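Local coordinates for protein sialyltransferase 0160 (Photobacterium damselae, PDB 4R84) that transfers sialic acid from a CMP-activated donor to an acceptor sugar, as a bacterial glycosyltransferase of the GT-B structural group, at residues V340-Y351 and V435-P443. Residues are numbered along the deposited sequence; the frame is centred on the assembly and turned at random. Where two conformers were deposited one is given.
Sequences VGFDKEQLQQQY and VLMMTDMLP. With CA (calcium ion), chain F.
Met441, Phe342 and Tyr351 anchor a largely apolar helix-to-loop contact in the Rossmann-type half of this GT-B enzyme that holds the parallel sheet 358-362, 401-405, 425-427 and 445-447. Residues 435-443, the end of helix 434-438 and the loop running on to strand 445-447, pack against helix 344-353 and the turn before it. A Schellman motif at Gly341 ends helix 330-340, and Asp343 N-caps the next helix, leaving Phe342 in the turn between the two helices, its side chain directed at 435-443. Phe342 CD2 lies 3.5 Å from Val435 CG1, while Leu436 CD2 reaches CZ of the same ring at 3.6 Å. Met441 CG sits at the ring edge, in its plane, and CA of Lys344 rests over one face near the rim. The side chain of Met441 bends at both chi2 (-62°) and chi3 (-69°), laying CE against helix 344-353, 3.5 Å from Gln348 CG and 3.7 Å from Leu347 CG. The extended side chain of Lys344 passes obliquely over Met441 CG and SD, and its NZ donates in the carbonyl plane to Thr439 O at 3.1 Å, gripping the chain where it leaves the helix. Val435 O takes two bonds from Thr439, N and OG1 arriving from opposite faces of its carbonyl plane. Tyr351 links this packing to the calcium site: its backbone O binds the calcium ion at 2.5 Å, together with Ser354, Leu356, Asn358 and Asp401, and its ring meets Phe403 edge-to-face. At the far end of that ring, Tyr351 OH donates to Met441 O at 2.8 Å, tilted 23° from the carbonyl plane.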
ATOM      1  N   VAL A 340       2.475  -1.924 -13.225  1.00 20.19           N
ATOM      2  CA  VAL A 340       2.999  -0.563 -12.991  1.00 17.97           C
ATOM      3  C   VAL A 340       3.771  -0.012 -14.195  1.00 19.62           C
ATOM      4  O   VAL A 340       4.177   1.148 -14.186  1.00 24.71           O
ATOM      5  CB  VAL A 340       3.925  -0.472 -11.748  1.00 17.99           C
ATOM      6  CG1 VAL A 340       3.217  -1.029 -10.524  1.00 21.49           C
ATOM      7  CG2 VAL A 340       5.268  -1.164 -11.983  1.00 20.56           C
ATOM      8  N   GLY A 341       3.976  -0.846 -15.210  1.00 20.78           N
ATOM      9  CA  GLY A 341       4.567  -0.407 -16.466  1.00 20.94           C
ATOM     10  C   GLY A 341       6.071  -0.194 -16.430  1.00 26.16           C
ATOM     11  O   GLY A 341       6.593   0.675 -17.135  1.00 27.06           O
ATOM     12  N   PHE A 342       6.767  -0.999 -15.631  1.00 22.56           N
ATOM     13  CA  PHE A 342       8.200  -0.813 -15.410  1.00 23.88           C
ATOM     14  C   PHE A 342       9.014  -1.978 -15.955  1.00 26.06           C
ATOM     15  O   PHE A 342       8.849  -3.106 -15.520  1.00 21.59           O
ATOM     16  CB  PHE A 342       8.481  -0.627 -13.917  1.00 20.56           C
ATOM     17  CG  PHE A 342       9.959  -0.518 -13.570  1.00 19.25           C
ATOM     18  CD1 PHE A 342      10.847   0.191 -14.386  1.00 21.95           C
ATOM     19  CD2 PHE A 342      10.449  -1.100 -12.405  1.00 20.49           C
ATOM     20  CE1 PHE A 342      12.196   0.293 -14.052  1.00 21.42           C
ATOM     21  CE2 PHE A 342      11.801  -0.989 -12.058  1.00 20.98           C
ATOM     22  CZ  PHE A 342      12.672  -0.287 -12.886  1.00 22.20           C
ATOM     23  N   ASP A 343       9.880  -1.703 -16.925  1.00 24.48           N
ATOM     24  CA  ASP A 343      10.770  -2.737 -17.439  1.00 24.35           C
ATOM     25  C   ASP A 343      12.047  -2.747 -16.607  1.00 26.19           C
ATOM     26  O   ASP A 343      13.055  -2.122 -16.977  1.00 22.06           O
ATOM     27  CB  ASP A 343      11.073  -2.508 -18.923  1.00 24.26           C
ATOM     28  CG  ASP A 343      11.725  -3.731 -19.600  1.00 30.23           C
ATOM     29  OD1 ASP A 343      12.293  -4.613 -18.910  1.00 28.05           O
ATOM     30  OD2 ASP A 343      11.683  -3.794 -20.848  1.00 33.86           O
ATOM     31  N   LYS A 344      11.998  -3.459 -15.486  1.00 22.44           N
ATOM     32  CA  LYS A 344      13.110  -3.512 -14.547  1.00 25.22           C
ATOM     33  C   LYS A 344      14.348  -4.132 -15.173  1.00 23.52           C
ATOM     34  O   LYS A 344      15.464  -3.643 -14.985  1.00 26.75           O
ATOM     35  CB  LYS A 344      12.708  -4.289 -13.289  1.00 25.11           C
ATOM     36  CG  LYS A 344      13.868  -4.554 -12.343  1.00 21.58           C
ATOM     37  CD  LYS A 344      13.408  -5.212 -11.045  1.00 26.60           C
ATOM     38  CE  LYS A 344      14.610  -5.595 -10.201  1.00 30.81           C
ATOM     39  NZ  LYS A 344      14.259  -6.259  -8.927  1.00 37.15           N
ATOM     40  N   GLU A 345      14.146  -5.209 -15.926  1.00 25.06           N
ATOM     41  CA  GLU A 345      15.243  -5.900 -16.583  1.00 25.63           C
ATOM     42  C   GLU A 345      16.014  -4.964 -17.497  1.00 26.20           C
ATOM     43  O   GLU A 345      17.236  -4.999 -17.530  1.00 26.18           O
ATOM     44  CB  GLU A 345      14.699  -7.088 -17.383  1.00 36.74           C
ATOM     45  CG  GLU A 345      15.728  -7.835 -18.202  1.00 51.17           C
ATOM     46  CD  GLU A 345      15.169  -9.123 -18.772  1.00 63.42           C
ATOM     47  OE1 GLU A 345      14.170  -9.628 -18.218  1.00 66.36           O
ATOM     48  OE2 GLU A 345      15.713  -9.617 -19.783  1.00 70.39           O
ATOM     49  N   GLN A 346      15.296  -4.111 -18.219  1.00 25.59           N
ATOM     50  CA  GLN A 346      15.932  -3.133 -19.097  1.00 26.64           C
ATOM     51  C   GLN A 346      16.731  -2.101 -18.302  1.00 19.04           C
ATOM     52  O   GLN A 346      17.846  -1.765 -18.679  1.00 22.52           O
ATOM     53  CB  GLN A 346      14.899  -2.431 -19.978  1.00 23.58           C
ATOM     54  CG  GLN A 346      15.507  -1.448 -20.953  1.00 31.63           C
ATOM     55  CD  GLN A 346      14.463  -0.763 -21.804  1.00 31.57           C
ATOM     56  OE1 GLN A 346      13.378  -0.432 -21.330  1.00 50.43           O
ATOM     57  NE2 GLN A 346      14.770  -0.581 -23.077  1.00 41.55           N
ATOM     58  N   LEU A 347      16.176  -1.597 -17.205  1.00 19.35           N
ATOM     59  CA  LEU A 347      16.913  -0.608 -16.420  1.00 20.21           C
ATOM     60  C   LEU A 347      18.154  -1.240 -15.798  1.00 22.24           C
ATOM     61  O   LEU A 347      19.209  -0.601 -15.725  1.00 22.94           O
ATOM     62  CB  LEU A 347      16.031   0.017 -15.332  1.00 19.14           C
ATOM     63  CG  LEU A 347      16.702   1.160 -14.556  1.00 20.83           C
ATOM     64  CD1 LEU A 347      17.195   2.254 -15.520  1.00 18.94           C
ATOM     65  CD2 LEU A 347      15.779   1.760 -13.505  1.00 20.30           C
ATOM     66  N   GLN A 348      18.035  -2.499 -15.369  1.00 21.72           N
ATOM     67  CA  GLN A 348      19.189  -3.232 -14.846  1.00 21.70           C
ATOM     68  C   GLN A 348      20.288  -3.284 -15.899  1.00 28.64           C
ATOM     69  O   GLN A 348      21.471  -3.074 -15.602  1.00 28.09           O
ATOM     70  CB  GLN A 348      18.814  -4.660 -14.430  1.00 26.97           C
ATOM     71  CG  GLN A 348      18.060  -4.766 -13.113  1.00 40.64           C
ATOM     72  CD  GLN A 348      17.641  -6.196 -12.777  1.00 55.08           C
ATOM     73  OE1 GLN A 348      17.147  -6.934 -13.635  1.00 54.60           O
ATOM     74  NE2 GLN A 348      17.830  -6.586 -11.519  1.00 52.64           N
ATOM     75  N   GLN A 349      19.884  -3.577 -17.131  1.00 20.79           N
ATOM     76  CA  GLN A 349      20.830  -3.662 -18.242  1.00 26.86           C
ATOM     77  C   GLN A 349      21.443  -2.298 -18.510  1.00 25.87           C
ATOM     78  O   GLN A 349      22.646  -2.191 -18.767  1.00 25.81           O
ATOM     79  CB  GLN A 349      20.142  -4.217 -19.492  1.00 29.56           C
ATOM     80  CG  GLN A 349      19.794  -5.718 -19.368  1.00 43.51           C
ATOM     81  CD  GLN A 349      18.913  -6.243 -20.500  1.00 51.18           C
ATOM     82  OE1 GLN A 349      18.564  -5.508 -21.425  1.00 56.59           O
ATOM     83  NE2 GLN A 349      18.539  -7.521 -20.419  1.00 46.18           N
ATOM     84  N   GLN A 350      20.623  -1.254 -18.442  1.00 23.79           N
ATOM     85  CA  GLN A 350      21.109   0.108 -18.698  1.00 26.04           C
ATOM     86  C   GLN A 350      22.069   0.601 -17.611  1.00 24.46           C
ATOM     87  O   GLN A 350      23.074   1.272 -17.910  1.00 23.50           O
ATOM     88  CB  GLN A 350      19.928   1.078 -18.843  1.00 26.25           C
ATOM     89  CG  GLN A 350      19.113   0.823 -20.106  1.00 25.36           C
ATOM     90  CD  GLN A 350      17.788   1.554 -20.133  1.00 25.32           C
ATOM     91  OE1 GLN A 350      17.163   1.783 -19.096  1.00 27.16           O
ATOM     92  NE2 GLN A 350      17.359   1.947 -21.327  1.00 23.31           N
ATOM     93  N   TYR A 351      21.777   0.253 -16.359  1.00 22.80           N
ATOM     94  CA  TYR A 351      22.665   0.562 -15.236  1.00 24.16           C
ATOM     95  C   TYR A 351      24.048  -0.040 -15.512  1.00 27.65           C
ATOM     96  O   TYR A 351      25.070   0.527 -15.131  1.00 24.62           O
ATOM     97  CB  TYR A 351      22.092   0.017 -13.912  1.00 22.06           C
ATOM     98  CG  TYR A 351      21.058   0.876 -13.185  1.00 22.26           C
ATOM     99  CD1 TYR A 351      20.860   2.211 -13.500  1.00 20.11           C
ATOM    100  CD2 TYR A 351      20.262   0.319 -12.182  1.00 22.46           C
ATOM    101  CE1 TYR A 351      19.907   2.978 -12.821  1.00 25.84           C
ATOM    102  CE2 TYR A 351      19.306   1.071 -11.508  1.00 22.99           C
ATOM    103  CZ  TYR A 351      19.133   2.395 -11.831  1.00 22.02           C
ATOM    104  OH  TYR A 351      18.194   3.127 -11.149  1.00 22.96           O
ATOM    105  N   VAL A 435       8.113   3.432  -7.584  1.00 19.09           N
ATOM    106  CA  VAL A 435       8.298   2.067  -8.087  1.00 21.49           C
ATOM    107  C   VAL A 435       9.770   1.631  -7.955  1.00 21.81           C
ATOM    108  O   VAL A 435      10.055   0.486  -7.614  1.00 21.33           O
ATOM    109  CB  VAL A 435       7.837   1.927  -9.564  1.00 22.74           C
ATOM    110  CG1 VAL A 435       8.349   0.632 -10.192  1.00 23.63           C
ATOM    111  CG2 VAL A 435       6.310   1.989  -9.664  1.00 23.70           C
ATOM    112  N   LEU A 436      10.709   2.547  -8.190  1.00 21.09           N
ATOM    113  CA  LEU A 436      12.128   2.194  -8.080  1.00 18.53           C
ATOM    114  C   LEU A 436      12.542   1.749  -6.671  1.00 23.09           C
ATOM    115  O   LEU A 436      13.252   0.758  -6.504  1.00 25.59           O
ATOM    116  CB  LEU A 436      13.011   3.372  -8.532  1.00 21.00           C
ATOM    117  CG  LEU A 436      12.824   3.843  -9.975  1.00 22.51           C
ATOM    118  CD1 LEU A 436      13.800   4.976 -10.319  1.00 26.71           C
ATOM    119  CD2 LEU A 436      12.978   2.689 -10.955  1.00 26.18           C
ATOM    120  N   MET A 437      12.129   2.488  -5.648  1.00 18.68           N
ATOM    121  CA  MET A 437      12.483   2.110  -4.293  1.00 19.35           C
ATOM    122  C   MET A 437      11.824   0.771  -3.932  1.00 24.07           C
ATOM    123  O   MET A 437      12.417  -0.053  -3.241  1.00 24.60           O
ATOM    124  CB  MET A 437      12.084   3.224  -3.323  1.00 28.71           C
ATOM    125  CG  MET A 437      12.113   2.858  -1.884  1.00 35.57           C
ATOM    126  SD  MET A 437      10.477   2.265  -1.464  1.00 36.88           S
ATOM    127  CE  MET A 437       9.411   3.530  -2.137  1.00 52.75           C
ATOM    128  N   MET A 438      10.597   0.558  -4.390  1.00 25.27           N
ATOM    129  CA  MET A 438       9.834  -0.668  -4.103  0.56 25.84           C
ATOM    130  C   MET A 438      10.468  -1.914  -4.710  1.00 26.49           C
ATOM    131  O   MET A 438      10.362  -3.012  -4.170  1.00 30.50           O
ATOM    132  CB  MET A 438       8.398  -0.547  -4.629  0.56 20.88           C
ATOM    133  CG  MET A 438       7.509   0.448  -3.898  0.56 22.53           C
ATOM    134  SD  MET A 438       7.088  -0.034  -2.209  0.56 21.68           S
ATOM    135  CE  MET A 438       6.097  -1.511  -2.473  0.56 16.73           C
ATOM    136  N   THR A 439      11.098  -1.744  -5.866  1.00 21.21           N
ATOM    137  CA  THR A 439      11.629  -2.882  -6.606  1.00 21.19           C
ATOM    138  C   THR A 439      13.141  -2.996  -6.474  1.00 20.48           C
ATOM    139  O   THR A 439      13.786  -3.750  -7.223  1.00 21.81           O
ATOM    140  CB  THR A 439      11.259  -2.793  -8.103  1.00 23.41           C
ATOM    141  OG1 THR A 439      11.772  -1.564  -8.647  1.00 22.25           O
ATOM    142  CG2 THR A 439       9.742  -2.831  -8.294  1.00 19.62           C
ATOM    143  N   ASP A 440      13.683  -2.260  -5.503  1.00 23.55           N
ATOM    144  CA  ASP A 440      15.112  -2.253  -5.189  1.00 28.93           C
ATOM    145  C   ASP A 440      15.925  -1.823  -6.395  1.00 23.54           C
ATOM    146  O   ASP A 440      16.989  -2.377  -6.669  1.00 26.11           O
ATOM    147  CB  ASP A 440      15.568  -3.629  -4.693  1.00 33.82           C
ATOM    148  CG  ASP A 440      16.871  -3.568  -3.915  1.00 54.46           C
ATOM    149  OD1 ASP A 440      17.260  -2.458  -3.485  1.00 59.39           O
ATOM    150  OD2 ASP A 440      17.502  -4.628  -3.724  1.00 51.12           O
ATOM    151  N   MET A 441      15.433  -0.815  -7.111  1.00 22.36           N
ATOM    152  CA  MET A 441      16.101  -0.356  -8.330  1.00 21.60           C
ATOM    153  C   MET A 441      16.565   1.098  -8.225  1.00 21.42           C
ATOM    154  O   MET A 441      16.740   1.785  -9.235  1.00 23.32           O
ATOM    155  CB  MET A 441      15.184  -0.518  -9.543  1.00 23.55           C
ATOM    156  CG  MET A 441      15.053  -1.973 -10.034  1.00 24.06           C
ATOM    157  SD  MET A 441      16.656  -2.622 -10.586  1.00 23.99           S
ATOM    158  CE  MET A 441      16.900  -1.627 -12.056  1.00 26.70           C
ATOM    159  N   LEU A 442      16.772   1.571  -7.004  1.00 19.70           N
ATOM    160  CA  LEU A 442      17.358   2.899  -6.845  1.00 20.38           C
ATOM    161  C   LEU A 442      18.787   2.897  -7.366  1.00 22.57           C
ATOM    162  O   LEU A 442      19.490   1.885  -7.271  1.00 23.52           O
ATOM    163  CB  LEU A 442      17.325   3.346  -5.388  1.00 20.56           C
ATOM    164  CG  LEU A 442      15.928   3.732  -4.897  1.00 27.73           C
ATOM    165  CD1 LEU A 442      15.960   3.952  -3.411  1.00 27.22           C
ATOM    166  CD2 LEU A 442      15.409   4.978  -5.613  1.00 26.52           C
ATOM    167  N   PRO A 443      19.225   4.037  -7.909  1.00 18.15           N
ATOM    168  CA  PRO A 443      20.588   4.137  -8.433  1.00 22.95           C
ATOM    169  C   PRO A 443      21.580   4.424  -7.323  1.00 23.16           C
ATOM    170  O   PRO A 443      21.231   4.322  -6.147  1.00 21.18           O
ATOM    171  CB  PRO A 443      20.492   5.318  -9.390  1.00 24.38           C
ATOM    172  CG  PRO A 443      19.551   6.247  -8.671  1.00 21.56           C
ATOM    173  CD  PRO A 443      18.481   5.297  -8.105  1.00 17.85           C
TER
HETATM  174 CA    CA F 502      26.629   2.439 -14.974  1.00 27.79          CA
HETATM  175  O   HOH W   1      25.299   2.670 -17.200  1.00 23.19           O
HETATM  176  O   HOH W   2      26.970   0.959 -13.208  1.00 28.09           O